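Long-range contacts in probable ribosomal RNA small subunit methyltransferase (PDB 3DMH), which methylates the N2 atom of a specific guanosine in 16S ribosomal RNA, with S-adenosylmethionine as methyl donor: residues N53-G57 against R80-A84; E73-A77 against E262-A266. All coordinates share one frame; numbering follows the deposited sequence.

Contact 1: residues N53-G57 against R80-A84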
loop_
_atom_site.group_PDB
_atom_site.type_symbol
_atom_site.label_atom_id
_atom_site.label_comp_id
_atom_site.label_asym_id
_atom_site.label_seq_id
_atom_site.Cartn_x
_atom_site.Cartn_y
_atom_site.Cartn_z
ATOM N N ASN A 53 -10.693 6.434 2.858
ATOM C CA ASN A 53 -9.232 6.362 3.021
ATOM C C ASN A 53 -8.908 6.538 4.491
ATOM O O ASN A 53 -8.304 7.545 4.878
ATOM C CB ASN A 53 -8.523 7.423 2.165
ATOM C CG ASN A 53 -6.995 7.348 2.274
ATOM O OD1 ASN A 53 -6.425 6.290 2.592
ATOM N ND2 ASN A 53 -6.329 8.467 2.035
ATOM N N PRO A 54 -9.375 5.597 5.324
ATOM C CA PRO A 54 -9.339 5.886 6.775
ATOM C C PRO A 54 -7.979 5.834 7.439
ATOM O O PRO A 54 -7.783 6.535 8.428
ATOM C CB PRO A 54 -10.225 4.799 7.384
ATOM C CG PRO A 54 -10.147 3.664 6.398
ATOM C CD PRO A 54 -10.033 4.308 5.022
ATOM N N GLY A 55 -7.057 5.023 6.933
ATOM C CA GLY A 55 -5.824 4.755 7.715
ATOM C C GLY A 55 -6.230 4.209 9.071
ATOM O O GLY A 55 -7.099 3.355 9.173
ATOM N N VAL A 56 -5.596 4.719 10.131
ATOM C CA VAL A 56 -5.925 4.268 11.498
ATOM C C VAL A 56 -7.285 4.800 11.996
ATOM O O VAL A 56 -7.757 4.425 13.088
ATOM C CB VAL A 56 -4.789 4.569 12.525
ATOM C CG1 VAL A 56 -3.493 3.842 12.125
ATOM C CG2 VAL A 56 -4.572 6.051 12.620
ATOM N N GLY A 57 -7.936 5.655 11.197
ATOM C CA GLY A 57 -9.322 6.072 11.492
ATOM C C GLY A 57 -9.527 7.351 12.285
ATOM O O GLY A 57 -10.630 7.620 12.765
ATOM N N ARG A 80 -5.666 -3.834 10.493
ATOM C CA ARG A 80 -5.353 -4.433 11.810
ATOM C C ARG A 80 -5.641 -3.412 12.916
ATOM O O ARG A 80 -6.222 -3.754 13.966
ATOM C CB ARG A 80 -3.887 -4.840 11.908
ATOM C CG ARG A 80 -3.481 -5.988 11.018
ATOM C CD ARG A 80 -1.946 -6.078 10.932
ATOM N NE ARG A 80 -1.386 -6.941 11.962
ATOM C CZ ARG A 80 -0.086 -7.246 12.118
ATOM N NH1 ARG A 80 0.867 -6.758 11.296
ATOM N NH2 ARG A 80 0.273 -8.068 13.120
ATOM N N CYS A 81 -5.228 -2.167 12.666
ATOM C CA CYS A 81 -5.472 -1.092 13.648
ATOM C C CYS A 81 -6.950 -0.778 13.824
ATOM O O CYS A 81 -7.412 -0.717 14.945
ATOM C CB CYS A 81 -4.732 0.168 13.255
ATOM S SG CYS A 81 -2.922 -0.017 13.313
ATOM N N LEU A 82 -7.678 -0.563 12.720
ATOM C CA LEU A 82 -9.108 -0.252 12.821
ATOM C C LEU A 82 -9.911 -1.303 13.631
ATOM O O LEU A 82 -10.730 -0.974 14.461
ATOM C CB LEU A 82 -9.688 -0.129 11.405
ATOM C CG LEU A 82 -9.124 1.069 10.651
ATOM C CD1 LEU A 82 -9.460 0.972 9.156
ATOM C CD2 LEU A 82 -9.683 2.397 11.207
ATOM N N THR A 83 -9.785 -2.550 13.241
ATOM C CA THR A 83 -10.335 -3.702 13.900
ATOM C C THR A 83 -9.986 -3.734 15.402
ATOM O O THR A 83 -10.869 -3.926 16.236
ATOM C CB THR A 83 -9.926 -4.997 13.174
ATOM O OG1 THR A 83 -10.384 -4.888 11.822
ATOM C CG2 THR A 83 -10.593 -6.182 13.823
ATOM N N ALA A 84 -8.699 -3.538 15.725
ATOM C CA ALA A 84 -8.293 -3.485 17.147
ATOM C C ALA A 84 -9.030 -2.388 17.900
ATOM O O ALA A 84 -9.349 -2.537 19.084
ATOM C CB ALA A 84 -6.777 -3.323 17.304
#
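The carbonyl oxygen of Gly55 sits in the fork of Leu82, 3.4 Å from each of that residue's CG, CD1 and CD2 atoms. This is a van der Waals grip rather than a bonded one, since all three partners are carbons. It illustrates how a Rossmann-like methyltransferase fold seats the loop after its first strand: 53-57 follows strand 48-51, and helix 76-84, which follows the next strand, packs Cys81 and Leu82 against it. The loop folds as a type II' beta turn from Pro54 to Gly57, closed by the bond from Gly57 N to Pro54 O at 2.9 Å. Gly55 takes the positive phi (56°) that the first corner of such a turn needs, and its carbonyl is thereby presented to the helix. Leu82 leaves the helix with CG anti to its own carbonyl carbon (chi1 -66°), which carries its branches out to the turn. There they part: CD1 meets Pro54 CG at 3.9 Å, the proline ring and leucine chain crossing at about a right angle, while CD2 lies 3.4 Å from Val56 O and also faces the backbone of Gly57. Strand 68-73 backs this cluster, with Arg71 touching both Pro54 and Leu82. At the next position of the turn, Val56 is held by backbone hydrogen bonding to Arg28, and its side chain rests on Leu21. The remaining apolar touch is Val56 CG1 against Cys81 CB at 4.0 Å, with the sulfur close behind. Gly57 could hardly bear a side chain: a beta carbon there would stand only 2.8 Å from Leu82 CD2, and at this backbone conformation it would press on the carbonyl oxygen of Val56 as well.

Contact 2: residues E73-A77 against E262-A266. With SAM (S-adenosylmethionine), chain D.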
loop_
_atom_site.group_PDB
_atom_site.type_symbol
_atom_site.label_atom_id
_atom_site.label_comp_id
_atom_site.label_asym_id
_atom_site.label_seq_id
_atom_site.Cartn_x
_atom_site.Cartn_y
_atom_site.Cartn_z
ATOM N N GLU A 73 -10.750 0.178 3.310
ATOM C CA GLU A 73 -9.327 0.389 3.452
ATOM C C GLU A 73 -8.535 -0.687 2.712
ATOM O O GLU A 73 -8.873 -1.883 2.754
ATOM C CB GLU A 73 -8.984 0.407 4.930
ATOM C CG GLU A 73 -7.490 0.523 5.269
ATOM C CD GLU A 73 -6.848 1.746 4.651
ATOM O OE1 GLU A 73 -7.226 2.876 5.009
ATOM O OE2 GLU A 73 -5.946 1.623 3.788
ATOM N N THR A 74 -7.499 -0.233 2.008
ATOM C CA THR A 74 -6.663 -1.122 1.211
ATOM C C THR A 74 -5.442 -1.674 1.940
ATOM O O THR A 74 -4.898 -2.708 1.534
ATOM C CB THR A 74 -6.148 -0.418 -0.072
ATOM O OG1 THR A 74 -5.523 0.812 0.320
ATOM C CG2 THR A 74 -7.306 -0.061 -0.994
ATOM N N SER A 75 -4.999 -0.979 2.999
ATOM C CA SER A 75 -3.801 -1.397 3.720
ATOM C C SER A 75 -4.122 -2.404 4.793
ATOM O O SER A 75 -4.926 -2.147 5.694
ATOM C CB SER A 75 -3.134 -0.168 4.341
ATOM O OG SER A 75 -2.215 -0.529 5.392
ATOM N N ARG A 76 -3.443 -3.538 4.730
ATOM C CA ARG A 76 -3.629 -4.561 5.752
ATOM C C ARG A 76 -3.242 -4.034 7.133
ATOM O O ARG A 76 -3.973 -4.244 8.096
ATOM C CB ARG A 76 -2.862 -5.849 5.411
ATOM C CG ARG A 76 -3.486 -7.037 6.097
ATOM C CD ARG A 76 -4.669 -7.574 5.252
ATOM N NE ARG A 76 -5.398 -8.615 5.953
ATOM C CZ ARG A 76 -6.215 -9.476 5.353
ATOM N NH1 ARG A 76 -6.431 -9.408 4.026
ATOM N NH2 ARG A 76 -6.821 -10.419 6.094
ATOM N N ALA A 77 -2.095 -3.350 7.219
ATOM C CA ALA A 77 -1.635 -2.768 8.484
ATOM C C ALA A 77 -2.698 -1.849 9.082
ATOM O O ALA A 77 -2.963 -1.902 10.295
ATOM C CB ALA A 77 -0.317 -2.007 8.285
ATOM N N GLU A 262 2.062 -8.522 0.372
ATOM C CA GLU A 262 1.842 -7.157 -0.117
ATOM C C GLU A 262 0.759 -6.504 0.747
ATOM O O GLU A 262 -0.322 -7.108 0.933
ATOM C CB GLU A 262 1.424 -7.221 -1.592
ATOM C CG GLU A 262 0.919 -5.920 -2.188
ATOM C CD GLU A 262 1.924 -4.790 -2.052
ATOM O OE1 GLU A 262 3.049 -4.926 -2.576
ATOM O OE2 GLU A 262 1.563 -3.776 -1.429
ATOM N N ASP A 263 1.033 -5.318 1.297
ATOM C CA ASP A 263 0.100 -4.696 2.230
ATOM C C ASP A 263 -1.067 -4.020 1.514
ATOM O O ASP A 263 -2.090 -3.768 2.150
ATOM C CB ASP A 263 0.858 -3.656 3.049
ATOM C CG ASP A 263 0.029 -3.049 4.161
ATOM O OD1 ASP A 263 -0.357 -3.792 5.090
ATOM O OD2 ASP A 263 -0.197 -1.800 4.139
ATOM N N ASP A 264 -0.872 -3.653 0.241
ATOM C CA ASP A 264 -1.875 -2.887 -0.484
ATOM C C ASP A 264 -2.802 -3.787 -1.314
ATOM O O ASP A 264 -2.337 -4.488 -2.193
ATOM C CB ASP A 264 -1.192 -1.862 -1.415
ATOM C CG ASP A 264 -2.154 -1.266 -2.407
ATOM O OD1 ASP A 264 -3.227 -0.861 -1.978
ATOM O OD2 ASP A 264 -1.827 -1.219 -3.624
ATOM N N LEU A 265 -4.098 -3.769 -0.997
ATOM C CA LEU A 265 -5.079 -4.563 -1.712
ATOM C C LEU A 265 -5.056 -4.368 -3.225
ATOM O O LEU A 265 -5.191 -5.340 -3.974
ATOM C CB LEU A 265 -6.495 -4.262 -1.204
ATOM C CG LEU A 265 -7.638 -5.047 -1.829
ATOM C CD1 LEU A 265 -7.450 -6.537 -1.622
ATOM C CD2 LEU A 265 -8.940 -4.590 -1.246
ATOM N N ALA A 266 -4.931 -3.117 -3.680
ATOM C CA ALA A 266 -4.931 -2.872 -5.144
ATOM C C ALA A 266 -3.772 -3.640 -5.794
ATOM O O ALA A 266 -3.908 -4.219 -6.876
ATOM C CB ALA A 266 -4.848 -1.377 -5.432
HETATM N N SAM D . 8.199 -5.959 -5.746
HETATM C CA SAM D . 7.530 -4.914 -6.596
HETATM C C SAM D . 8.482 -4.492 -7.694
HETATM O O SAM D . 9.659 -4.857 -7.566
HETATM O OXT SAM D . 8.070 -3.787 -8.631
HETATM C CB SAM D . 7.157 -3.679 -5.773
HETATM C CG SAM D . 8.320 -2.964 -5.081
HETATM S SD SAM D . 7.763 -1.447 -4.240
HETATM C CE SAM D . 9.311 -0.503 -4.131
HETATM C "C5'" SAM D . 7.541 -1.907 -2.496
HETATM C "C4'" SAM D . 6.244 -2.663 -2.258
HETATM O "O4'" SAM D . 6.178 -2.848 -0.846
HETATM C "C3'" SAM D . 4.972 -1.926 -2.700
HETATM O "O3'" SAM D . 4.183 -2.718 -3.579
HETATM C "C2'" SAM D . 4.264 -1.624 -1.375
HETATM O "O2'" SAM D . 2.853 -1.550 -1.445
HETATM C "C1'" SAM D . 4.799 -2.783 -0.537
HETATM N N9 SAM D . 4.608 -2.553 0.882
HETATM C C8 SAM D . 4.607 -1.350 1.583
HETATM N N7 SAM D . 4.421 -1.606 2.902
HETATM C C5 SAM D . 4.283 -2.971 3.041
HETATM C C6 SAM D . 4.031 -3.807 4.135
HETATM N N6 SAM D . 3.848 -3.309 5.365
HETATM N N1 SAM D . 3.959 -5.162 3.905
HETATM C C2 SAM D . 4.111 -5.693 2.644
HETATM N N3 SAM D . 4.305 -4.882 1.531
HETATM C C4 SAM D . 4.399 -3.553 1.762
#
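A single antiparallel beta bridge joins the two halves of the chain here, where strands 68-73 and 257-262 each run out and turn into a helix. Ser75 and Asp264 form the non-hydrogen-bonded pair, flanked by Arg76 N to Asp263 O and Leu265 N to Thr74 O, both 2.9 Å. The backbone oxygens Thr74 O and Asp263 O come within 3.1 Å of one another, and His286 NE2 bonds to both. The carboxylate of Asp263 reinforces the bridge. With CG anti to the backbone N (chi1 -174°), it reaches the start of helix 76-84, where OD1 takes Ala77 N at 2.8 Å through its syn lone pair. OD2 receives the hydroxyl of Ser75 OG at 2.7 Å, also on the syn side but 20° out of the carboxylate plane; Ser75 OG in turn accepts from Ala78 N, the N-cap bond of helix 76-84. An alanine in place of Asp263 would probably leave the Ser75 hydroxyl and the Ala77 amide without the two carboxylate oxygens they bond, and the serine freer to turn. In class I methyltransferases an acid at the end of the second strand holds the cofactor ribose, and Glu262 does so: OE1 accepts from SAM O3' at 2.7 Å and OE2 from SAM O2' at 2.6 Å. OE2 also steadies Asp264 N through its anti lone pair, as Glu73 OE2 does for Ser75 N. Next along the chain, Asp263 CB lies 3.4 Å from adenine C6 of SAM, whereas Asp264 caps its own helix, bonding Ser267 OG through OD2 and, weakly, Ala266 N through OD1.

How the contacts relate
From the N terminus, the chain leaves strand 48-51, forms the turn of 53-57, crosses to the parallel strand 68-73, passes through 73-77 and enters helix 76-84, whose 80-84 part packs back on the turn. Contact 1 thus closes a loop of 22 residues within the first Rossmann-like sheet and its helices. Contact 2 starts inside that loop and ends 184 residues later at 262-266, so the two cross rather than nest. It ties the first sheet to the second, the one that carries SAM. Helix 76-84 serves both, and they meet directly where Gly55 N bonds Glu73 OE1 at 2.9 Å, linking the turn to the strand end at the junction.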